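Local coordinates for O-methyltransferase, putative (Bacillus cereus, PDB 3DUW), which probably transfers the methyl group of S-adenosyl-L-methionine to a hydroxyl group of an acceptor, and binds the product S-adenosyl-L-homocysteine, at residues 40-45 and 136-141; 51-56 and 160-165; 71-76 and 84-89. One frame throughout, in Å; residues are numbered along the deposited sequence.

Interaction 1 (40-45 and 136-141); sequences HDVSPT and FIFIDA. With SAH (S-adenosyl-L-homocysteine), chain C.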
loop_
_atom_site.group_PDB
_atom_site.type_symbol
_atom_site.label_atom_id
_atom_site.label_comp_id
_atom_site.label_asym_id
_atom_site.label_seq_id
_atom_site.Cartn_x
_atom_site.Cartn_y
_atom_site.Cartn_z
ATOM N N HIS A 40 20.728 -0.286 0.738
ATOM C CA HIS A 40 19.548 0.018 1.536
ATOM C C HIS A 40 18.453 0.727 0.749
ATOM O O HIS A 40 17.495 1.232 1.345
ATOM C CB HIS A 40 19.921 0.868 2.757
ATOM C CG HIS A 40 20.853 0.188 3.712
ATOM N ND1 HIS A 40 20.980 -1.183 3.787
ATOM C CD2 HIS A 40 21.685 0.695 4.651
ATOM C CE1 HIS A 40 21.853 -1.491 4.730
ATOM N NE2 HIS A 40 22.295 -0.370 5.270
ATOM N N ASP A 41 18.584 0.767 -0.576
ATOM C CA ASP A 41 17.563 1.409 -1.405
ATOM C C ASP A 41 16.273 0.598 -1.305
ATOM O O ASP A 41 16.309 -0.604 -1.040
ATOM C CB ASP A 41 17.954 1.429 -2.893
ATOM C CG ASP A 41 19.443 1.600 -3.126
ATOM O OD1 ASP A 41 20.207 0.671 -2.794
ATOM O OD2 ASP A 41 19.847 2.657 -3.660
ATOM N N VAL A 42 15.132 1.242 -1.510
ATOM C CA VAL A 42 13.890 0.477 -1.509
ATOM C C VAL A 42 14.013 -0.477 -2.698
ATOM O O VAL A 42 14.775 -0.225 -3.637
ATOM C CB VAL A 42 12.637 1.366 -1.732
ATOM C CG1 VAL A 42 12.406 2.249 -0.521
ATOM C CG2 VAL A 42 12.784 2.196 -3.005
ATOM N N SER A 43 13.286 -1.585 -2.647
ATOM C CA SER A 43 13.306 -2.547 -3.741
ATOM C C SER A 43 12.534 -1.934 -4.906
ATOM O O SER A 43 11.815 -0.944 -4.736
ATOM C CB SER A 43 12.616 -3.842 -3.319
ATOM O OG SER A 43 11.223 -3.623 -3.175
ATOM N N PRO A 44 12.668 -2.511 -6.109
ATOM C CA PRO A 44 11.940 -1.955 -7.251
ATOM C C PRO A 44 10.419 -1.947 -7.054
ATOM O O PRO A 44 9.748 -0.977 -7.413
ATOM C CB PRO A 44 12.364 -2.861 -8.402
ATOM C CG PRO A 44 13.761 -3.248 -8.021
ATOM C CD PRO A 44 13.623 -3.545 -6.542
ATOM N N THR A 45 9.876 -3.025 -6.489
ATOM C CA THR A 45 8.434 -3.106 -6.273
ATOM C C THR A 45 7.978 -2.109 -5.211
ATOM O O THR A 45 6.868 -1.578 -5.287
ATOM C CB THR A 45 7.998 -4.535 -5.880
ATOM O OG1 THR A 45 8.783 -4.998 -4.778
ATOM C CG2 THR A 45 8.174 -5.482 -7.060
ATOM N N PHE A 136 2.961 14.588 0.901
ATOM C CA PHE A 136 3.414 13.201 0.976
ATOM C C PHE A 136 4.790 13.211 1.635
ATOM O O PHE A 136 5.689 13.926 1.193
ATOM C CB PHE A 136 3.483 12.628 -0.443
ATOM C CG PHE A 136 3.670 11.140 -0.505
ATOM C CD1 PHE A 136 4.907 10.564 -0.231
ATOM C CD2 PHE A 136 2.613 10.314 -0.864
ATOM C CE1 PHE A 136 5.086 9.184 -0.319
ATOM C CE2 PHE A 136 2.784 8.935 -0.954
ATOM C CZ PHE A 136 4.024 8.370 -0.681
ATOM N N ILE A 137 4.953 12.418 2.690
ATOM C CA ILE A 137 6.214 12.372 3.423
ATOM C C ILE A 137 6.712 10.935 3.576
ATOM O O ILE A 137 5.990 10.066 4.078
ATOM C CB ILE A 137 6.039 13.019 4.816
ATOM C CG1 ILE A 137 5.484 14.441 4.649
ATOM C CG2 ILE A 137 7.362 13.043 5.564
ATOM C CD1 ILE A 137 5.129 15.127 5.946
ATOM N N PHE A 138 7.943 10.694 3.135
ATOM C CA PHE A 138 8.553 9.369 3.203
ATOM C C PHE A 138 9.687 9.409 4.218
ATOM O O PHE A 138 10.681 10.109 4.020
ATOM C CB PHE A 138 9.082 8.967 1.818
ATOM C CG PHE A 138 9.685 7.584 1.762
ATOM C CD1 PHE A 138 9.054 6.504 2.372
ATOM C CD2 PHE A 138 10.872 7.358 1.071
ATOM C CE1 PHE A 138 9.598 5.217 2.293
ATOM C CE2 PHE A 138 11.420 6.078 0.987
ATOM C CZ PHE A 138 10.781 5.006 1.600
ATOM N N ILE A 139 9.517 8.677 5.313
ATOM C CA ILE A 139 10.515 8.623 6.375
ATOM C C ILE A 139 11.337 7.357 6.180
ATOM O O ILE A 139 10.852 6.246 6.411
ATOM C CB ILE A 139 9.838 8.624 7.757
ATOM C CG1 ILE A 139 8.912 9.839 7.870
ATOM C CG2 ILE A 139 10.892 8.657 8.850
ATOM C CD1 ILE A 139 8.134 9.919 9.169
ATOM N N ASP A 140 12.587 7.535 5.762
ATOM C CA ASP A 140 13.457 6.403 5.471
ATOM C C ASP A 140 14.932 6.709 5.730
ATOM O O ASP A 140 15.784 6.463 4.875
ATOM C CB ASP A 140 13.250 5.997 4.007
ATOM C CG ASP A 140 13.856 4.654 3.672
ATOM O OD1 ASP A 140 13.926 3.785 4.560
ATOM O OD2 ASP A 140 14.244 4.459 2.501
ATOM N N ALA A 141 15.228 7.230 6.916
ATOM C CA ALA A 141 16.601 7.564 7.277
ATOM C C ALA A 141 17.051 6.717 8.465
ATOM O O ALA A 141 16.975 5.488 8.419
ATOM C CB ALA A 141 16.697 9.054 7.604
HETATM N N SAH C . 15.145 5.870 0.896
HETATM C CA SAH C . 16.427 5.680 0.123
HETATM C CB SAH C . 17.480 5.076 0.991
HETATM C CG SAH C . 17.908 5.843 2.219
HETATM S SD SAH C . 18.970 4.754 3.263
HETATM C C SAH C . 16.133 4.684 -1.049
HETATM O O SAH C . 15.011 4.175 -1.125
HETATM O OXT SAH C . 17.092 4.463 -1.871
HETATM C "C5'" SAH C . 19.024 5.720 4.718
HETATM C "C4'" SAH C . 19.787 7.110 4.476
HETATM O "O4'" SAH C . 19.686 7.711 5.765
HETATM C "C3'" SAH C . 21.287 7.030 4.229
HETATM O "O3'" SAH C . 21.657 7.630 2.985
HETATM C "C2'" SAH C . 21.885 7.755 5.500
HETATM O "O2'" SAH C . 23.124 8.399 5.240
HETATM C "C1'" SAH C . 20.759 8.694 5.882
HETATM N N9 SAH C . 20.768 9.187 7.130
HETATM C C8 SAH C . 21.114 8.643 8.355
HETATM N N7 SAH C . 20.990 9.442 9.368
HETATM C C5 SAH C . 20.512 10.650 8.804
HETATM C C6 SAH C . 20.176 11.914 9.414
HETATM N N6 SAH C . 20.274 12.158 10.727
HETATM N N1 SAH C . 19.736 12.878 8.544
HETATM C C2 SAH C . 19.620 12.675 7.198
HETATM N N3 SAH C . 19.933 11.483 6.578
HETATM C C4 SAH C . 20.371 10.519 7.440
HETATM O O HOH W 1 14.906 1.827 2.222
#
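A small apolar touch beside a shared ligand site joins Val-42 to Phe-138, deep in the chain where the loop leading into helix 44-57 passes the C-terminal end of strand 136-139. Val-42 CG1 meets the edge of the Phe-138 ring near its plane, 3.8 Å from CZ, and the two side chains run past each other in opposite directions. With CG anti to the backbone N (chi1 -178°), the ring reaches from the strand to the loop, and the Val-42 methyl fits against its edge; CB of Asp-140 sits over one face, toward the rim. In the Rossmann-like sheet of class I methyltransferases the cofactor sits over the C-terminal ends of the parallel strands, and here both segments hold the amino acid end of S-adenosyl-L-homocysteine. Val-42 N donates to the ligand carboxylate O at 3.0 Å (156° at the hydrogen), while Asp-140 OD2 accepts from the ligand amino N, at a modelled separation too short to be trusted. Water 1 lies between the segments, 2.8 Å from His-40 O and 2.7 Å from Asp-140 OD2, and can donate to either, though acceptors near it outnumber its protons. Lys-143 forms a salt bridge with Asp-140 OD1.

Interaction 2 (51-56 and 160-165); sequences QLLVQI and GTVIIG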
loop_
_atom_site.group_PDB
_atom_site.type_symbol
_atom_site.label_atom_id
_atom_site.label_comp_id
_atom_site.label_asym_id
_atom_site.label_seq_id
_atom_site.Cartn_x
_atom_site.Cartn_y
_atom_site.Cartn_z
ATOM N N GLN A 51 5.702 5.364 -6.024
ATOM C CA GLN A 51 5.342 6.172 -7.182
ATOM C C GLN A 51 3.832 6.164 -7.397
ATOM O O GLN A 51 3.215 7.209 -7.599
ATOM C CB GLN A 51 6.033 5.628 -8.426
ATOM C CG GLN A 51 5.782 6.429 -9.683
ATOM C CD GLN A 51 6.511 5.838 -10.858
ATOM O OE1 GLN A 51 6.132 4.793 -11.371
ATOM N NE2 GLN A 51 7.582 6.490 -11.274
ATOM N N LEU A 52 3.239 4.976 -7.360
ATOM C CA LEU A 52 1.805 4.856 -7.564
ATOM C C LEU A 52 1.014 5.555 -6.466
ATOM O O LEU A 52 0.001 6.194 -6.746
ATOM C CB LEU A 52 1.409 3.379 -7.654
ATOM C CG LEU A 52 1.922 2.663 -8.911
ATOM C CD1 LEU A 52 1.677 1.167 -8.792
ATOM C CD2 LEU A 52 1.241 3.235 -10.151
ATOM N N LEU A 53 1.473 5.462 -5.221
ATOM C CA LEU A 53 0.751 6.111 -4.135
ATOM C C LEU A 53 0.792 7.625 -4.321
ATOM O O LEU A 53 -0.186 8.320 -4.043
ATOM C CB LEU A 53 1.347 5.725 -2.780
ATOM C CG LEU A 53 0.446 6.026 -1.577
ATOM C CD1 LEU A 53 -0.902 5.325 -1.741
ATOM C CD2 LEU A 53 1.142 5.574 -0.298
ATOM N N VAL A 54 1.927 8.136 -4.791
ATOM C CA VAL A 54 2.063 9.566 -5.044
ATOM C C VAL A 54 1.057 9.978 -6.123
ATOM O O VAL A 54 0.405 11.016 -6.012
ATOM C CB VAL A 54 3.499 9.909 -5.507
ATOM C CG1 VAL A 54 3.534 11.287 -6.160
ATOM C CG2 VAL A 54 4.443 9.875 -4.311
ATOM N N GLN A 55 0.914 9.152 -7.155
ATOM C CA GLN A 55 -0.019 9.454 -8.237
ATOM C C GLN A 55 -1.462 9.375 -7.753
ATOM O O GLN A 55 -2.292 10.205 -8.125
ATOM C CB GLN A 55 0.202 8.494 -9.410
ATOM C CG GLN A 55 1.615 8.553 -9.975
ATOM C CD GLN A 55 1.843 7.594 -11.123
ATOM O OE1 GLN A 55 1.500 6.415 -11.041
ATOM N NE2 GLN A 55 2.442 8.093 -12.197
ATOM N N ILE A 56 -1.759 8.388 -6.913
ATOM C CA ILE A 56 -3.109 8.218 -6.388
ATOM C C ILE A 56 -3.510 9.427 -5.557
ATOM O O ILE A 56 -4.634 9.920 -5.663
ATOM C CB ILE A 56 -3.211 6.938 -5.536
ATOM C CG1 ILE A 56 -3.052 5.718 -6.443
ATOM C CG2 ILE A 56 -4.548 6.891 -4.808
ATOM C CD1 ILE A 56 -2.889 4.416 -5.703
ATOM N N GLY A 160 -4.845 15.556 5.180
ATOM C CA GLY A 160 -4.811 14.720 3.996
ATOM C C GLY A 160 -3.415 14.236 3.647
ATOM O O GLY A 160 -3.256 13.378 2.787
ATOM N N THR A 161 -2.400 14.786 4.306
ATOM C CA THR A 161 -1.022 14.376 4.048
ATOM C C THR A 161 -0.833 12.887 4.308
ATOM O O THR A 161 -1.348 12.343 5.285
ATOM C CB THR A 161 -0.025 15.158 4.936
ATOM O OG1 THR A 161 0.061 16.512 4.474
ATOM C CG2 THR A 161 1.361 14.524 4.892
ATOM N N VAL A 162 -0.098 12.235 3.414
ATOM C CA VAL A 162 0.199 10.817 3.548
ATOM C C VAL A 162 1.623 10.680 4.076
ATOM O O VAL A 162 2.532 11.368 3.609
ATOM C CB VAL A 162 0.110 10.092 2.187
ATOM C CG1 VAL A 162 0.609 8.653 2.321
ATOM C CG2 VAL A 162 -1.322 10.111 1.683
ATOM N N ILE A 163 1.807 9.812 5.065
ATOM C CA ILE A 163 3.125 9.567 5.636
ATOM C C ILE A 163 3.433 8.081 5.515
ATOM O O ILE A 163 2.640 7.240 5.944
ATOM C CB ILE A 163 3.184 9.949 7.135
ATOM C CG1 ILE A 163 2.890 11.441 7.311
ATOM C CG2 ILE A 163 4.558 9.606 7.705
ATOM C CD1 ILE A 163 2.722 11.871 8.761
ATOM N N ILE A 164 4.568 7.759 4.905
ATOM C CA ILE A 164 4.992 6.373 4.772
ATOM C C ILE A 164 6.275 6.229 5.570
ATOM O O ILE A 164 7.212 7.009 5.383
ATOM C CB ILE A 164 5.314 5.991 3.312
ATOM C CG1 ILE A 164 4.041 6.020 2.460
ATOM C CG2 ILE A 164 5.958 4.605 3.272
ATOM C CD1 ILE A 164 3.027 4.954 2.828
ATOM N N GLY A 165 6.301 5.254 6.477
ATOM C CA GLY A 165 7.491 4.992 7.268
ATOM C C GLY A 165 7.989 3.616 6.870
ATOM O O GLY A 165 7.295 2.624 7.078
#
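Leu-53 of helix 44-57 packs on strand 162-166, a helix-on-sheet contact in the Rossmann-like methyltransferase fold. Along the second segment, Gly-160 adopts a positive phi of 103°, where a CB would press against the preceding carbonyl O; glycine avoids this. Thr-161 OG1 is hydrogen-bonded to Phe-134 O and Arg-158 N. Val-162 is the first residue to face the helix: its CG1, anti to the backbone N (chi1 172°), stands 4.1 Å from Leu-53 CD2. The CB of Ile-163 is directed away from the helix, and its side chain packs on Val-221. With Ile-164 the chain faces the helix again, two residues on, as the pleat of a strand requires. Beta-branched residues suit this extended backbone and give the sheet an apolar surface, whereas unbranched-at-CB leucine suits the helix and reaches across with its long arm. Phe-136 and Met-218, on the flanking strands, also touch Leu-53, and Leu-53 of the second subunit packs against it, so this contact is part of the interface with the second subunit. Leu-53 and Ile-164 meet tip to tip, Leu-53 CD2 lying 3.7 Å from Ile-164 CD1 and 4.0 Å from Ile-164 CG1.

Interaction 3 (71-76 and 84-89); sequences YSTIWL and GRVVTL. With SAH (S-adenosyl-L-homocysteine), chain C.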
loop_
_atom_site.group_PDB
_atom_site.type_symbol
_atom_site.label_atom_id
_atom_site.label_comp_id
_atom_site.label_asym_id
_atom_site.label_seq_id
_atom_site.Cartn_x
_atom_site.Cartn_y
_atom_site.Cartn_z
ATOM N N TYR A 71 17.556 6.609 -5.245
ATOM C CA TYR A 71 16.742 5.599 -5.914
ATOM C C TYR A 71 15.253 5.803 -5.594
ATOM O O TYR A 71 14.437 5.935 -6.503
ATOM C CB TYR A 71 17.200 4.197 -5.503
ATOM C CG TYR A 71 16.516 3.084 -6.266
ATOM C CD1 TYR A 71 16.877 2.779 -7.579
ATOM C CD2 TYR A 71 15.495 2.345 -5.675
ATOM C CE1 TYR A 71 16.235 1.760 -8.283
ATOM C CE2 TYR A 71 14.848 1.330 -6.367
ATOM C CZ TYR A 71 15.220 1.042 -7.667
ATOM O OH TYR A 71 14.556 0.045 -8.346
ATOM N N SER A 72 14.893 5.841 -4.314
ATOM C CA SER A 72 13.493 6.059 -3.954
ATOM C C SER A 72 13.044 7.434 -4.431
ATOM O O SER A 72 11.901 7.615 -4.847
ATOM C CB SER A 72 13.301 5.986 -2.440
ATOM O OG SER A 72 14.153 6.911 -1.783
ATOM N N THR A 73 13.955 8.401 -4.358
ATOM C CA THR A 73 13.665 9.771 -4.756
ATOM C C THR A 73 13.185 9.841 -6.199
ATOM O O THR A 73 12.251 10.575 -6.518
ATOM C CB THR A 73 14.917 10.644 -4.617
ATOM O OG1 THR A 73 15.664 10.223 -3.469
ATOM C CG2 THR A 73 14.529 12.103 -4.455
ATOM N N ILE A 74 13.839 9.084 -7.074
ATOM C CA ILE A 74 13.464 9.058 -8.482
ATOM C C ILE A 74 12.065 8.458 -8.660
ATOM O O ILE A 74 11.250 8.978 -9.426
ATOM C CB ILE A 74 14.515 8.275 -9.297
ATOM C CG1 ILE A 74 15.807 9.097 -9.359
ATOM C CG2 ILE A 74 13.993 7.976 -10.695
ATOM C CD1 ILE A 74 17.016 8.327 -9.847
ATOM N N TRP A 75 11.776 7.372 -7.946
ATOM C CA TRP A 75 10.453 6.765 -8.034
ATOM C C TRP A 75 9.394 7.769 -7.585
ATOM O O TRP A 75 8.347 7.906 -8.219
ATOM C CB TRP A 75 10.355 5.518 -7.152
ATOM C CG TRP A 75 10.968 4.277 -7.734
ATOM C CD1 TRP A 75 12.141 3.689 -7.360
ATOM C CD2 TRP A 75 10.409 3.440 -8.757
ATOM N NE1 TRP A 75 12.343 2.532 -8.079
ATOM C CE2 TRP A 75 11.295 2.357 -8.943
ATOM C CE3 TRP A 75 9.242 3.498 -9.531
ATOM C CZ2 TRP A 75 11.053 1.339 -9.873
ATOM C CZ3 TRP A 75 9.000 2.484 -10.457
ATOM C CH2 TRP A 75 9.904 1.421 -10.617
ATOM N N LEU A 76 9.666 8.466 -6.487
ATOM C CA LEU A 76 8.733 9.458 -5.960
ATOM C C LEU A 76 8.538 10.617 -6.933
ATOM O O LEU A 76 7.408 11.013 -7.226
ATOM C CB LEU A 76 9.237 9.997 -4.619
ATOM C CG LEU A 76 9.204 9.026 -3.434
ATOM C CD1 LEU A 76 10.019 9.582 -2.283
ATOM C CD2 LEU A 76 7.763 8.797 -3.002
ATOM N N GLY A 84 5.088 19.810 -9.570
ATOM C CA GLY A 84 5.374 19.083 -8.348
ATOM C C GLY A 84 6.841 19.121 -7.985
ATOM O O GLY A 84 7.700 19.299 -8.850
ATOM N N ARG A 85 7.136 18.957 -6.704
ATOM C CA ARG A 85 8.517 18.979 -6.255
ATOM C C ARG A 85 8.784 17.992 -5.133
ATOM O O ARG A 85 7.866 17.560 -4.429
ATOM C CB ARG A 85 8.902 20.388 -5.791
ATOM C CG ARG A 85 8.050 20.939 -4.656
ATOM C CD ARG A 85 8.567 22.295 -4.190
ATOM N NE ARG A 85 7.761 22.867 -3.112
ATOM C CZ ARG A 85 8.028 24.027 -2.517
ATOM N NH1 ARG A 85 9.083 24.738 -2.894
ATOM N NH2 ARG A 85 7.241 24.481 -1.549
ATOM N N VAL A 86 10.054 17.634 -4.994
ATOM C CA VAL A 86 10.509 16.729 -3.952
ATOM C C VAL A 86 11.676 17.391 -3.239
ATOM O O VAL A 86 12.570 17.947 -3.880
ATOM C CB VAL A 86 11.038 15.388 -4.517
ATOM C CG1 VAL A 86 11.518 14.501 -3.371
ATOM C CG2 VAL A 86 9.962 14.687 -5.319
ATOM N N VAL A 87 11.643 17.355 -1.914
ATOM C CA VAL A 87 12.721 17.885 -1.098
ATOM C C VAL A 87 13.174 16.666 -0.308
ATOM O O VAL A 87 12.384 16.077 0.430
ATOM C CB VAL A 87 12.237 18.974 -0.121
ATOM C CG1 VAL A 87 13.383 19.400 0.780
ATOM C CG2 VAL A 87 11.699 20.169 -0.895
ATOM N N THR A 88 14.430 16.269 -0.482
ATOM C CA THR A 88 14.946 15.101 0.215
ATOM C C THR A 88 16.155 15.464 1.077
ATOM O O THR A 88 17.006 16.265 0.677
ATOM C CB THR A 88 15.281 13.973 -0.800
ATOM O OG1 THR A 88 15.678 12.797 -0.091
ATOM C CG2 THR A 88 16.376 14.405 -1.766
ATOM N N LEU A 89 16.213 14.868 2.265
ATOM C CA LEU A 89 17.264 15.147 3.240
ATOM C C LEU A 89 18.280 14.017 3.392
ATOM O O LEU A 89 17.912 12.857 3.602
ATOM C CB LEU A 89 16.611 15.446 4.593
ATOM C CG LEU A 89 15.407 16.393 4.508
ATOM C CD1 LEU A 89 14.862 16.653 5.901
ATOM C CD2 LEU A 89 15.807 17.699 3.839
HETATM N N SAH C . 15.145 5.870 0.896
HETATM C CA SAH C . 16.427 5.680 0.123
HETATM C CB SAH C . 17.480 5.076 0.991
HETATM C CG SAH C . 17.908 5.843 2.219
HETATM S SD SAH C . 18.970 4.754 3.263
HETATM C C SAH C . 16.133 4.684 -1.049
HETATM O O SAH C . 15.011 4.175 -1.125
HETATM O OXT SAH C . 17.092 4.463 -1.871
HETATM C "C5'" SAH C . 19.024 5.720 4.718
HETATM C "C4'" SAH C . 19.787 7.110 4.476
HETATM O "O4'" SAH C . 19.686 7.711 5.765
HETATM C "C3'" SAH C . 21.287 7.030 4.229
HETATM O "O3'" SAH C . 21.657 7.630 2.985
HETATM C "C2'" SAH C . 21.885 7.755 5.500
HETATM O "O2'" SAH C . 23.124 8.399 5.240
HETATM C "C1'" SAH C . 20.759 8.694 5.882
HETATM N N9 SAH C . 20.768 9.187 7.130
HETATM C C8 SAH C . 21.114 8.643 8.355
HETATM N N7 SAH C . 20.990 9.442 9.368
HETATM C C5 SAH C . 20.512 10.650 8.804
HETATM C C6 SAH C . 20.176 11.914 9.414
HETATM N N6 SAH C . 20.274 12.158 10.727
HETATM N N1 SAH C . 19.736 12.878 8.544
HETATM C C2 SAH C . 19.620 12.675 7.198
HETATM N N3 SAH C . 19.933 11.483 6.578
HETATM C C4 SAH C . 20.371 10.519 7.440
#
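Thr-73 of helix 71-77 rests its methyl against both Val-86 and Thr-88 of strand 85-90, joining the helix and second strand of the beta-alpha-beta unit formed by strand 61-65, helix 71-77 and strand 85-90. CG2 of Thr-73 is 4.0 Å from Val-86 CG1 and also 4.0 Å from Thr-88 CG2. The side chains of Thr-73 and Thr-88 cross at about a right angle, while that of Val-86 meets Thr-73 on a slant. Being two apart on the strand, Val-86 and Thr-88 both point toward the helix, and Val-87 between them points away. Threonine fits both places because it has two different branches: the methyls fill the apolar layer, and each OG1 is hydrogen-bonded to Glu-64 OE1. In Thr-73 the methyl is anti to the backbone N, with chi1, measured to OG1, at -36°, which sends it to the strand and puts OG1 beside that N. Glu-64, on the first strand of the unit, thus ties helix and strand together, and its OE2 is bonded to Ser-72 OG. The neighbouring Ser-72 serves the cofactor site, where the amino N of S-adenosyl-L-homocysteine donates to Ser-72 OG at 3.0 Å.

All three contacts are buried and meet on one sheet, but their chemistry follows their place. Interactions 1 and 3 both reach S-adenosyl-L-homocysteine and combine apolar touches with polar grips on its amino acid end; interaction 2, whose Ile-164 side chain is about 10 Å from the ligand, is purely aliphatic and lies in the interface with the second subunit. Interactions 1 and 2 share helix 44-57 and use neighbouring strands, paired by probable hydrogen bonds from Ile-137 N to Val-162 O and from Ile-164 N to Ile-137 O. Interaction 3 links elements close in sequence, and Tyr-71 packs on Asp-41, Val-42 and Pro-44 of interaction 1; Val-54 meets Leu-76, joining 51-56 to 71-76.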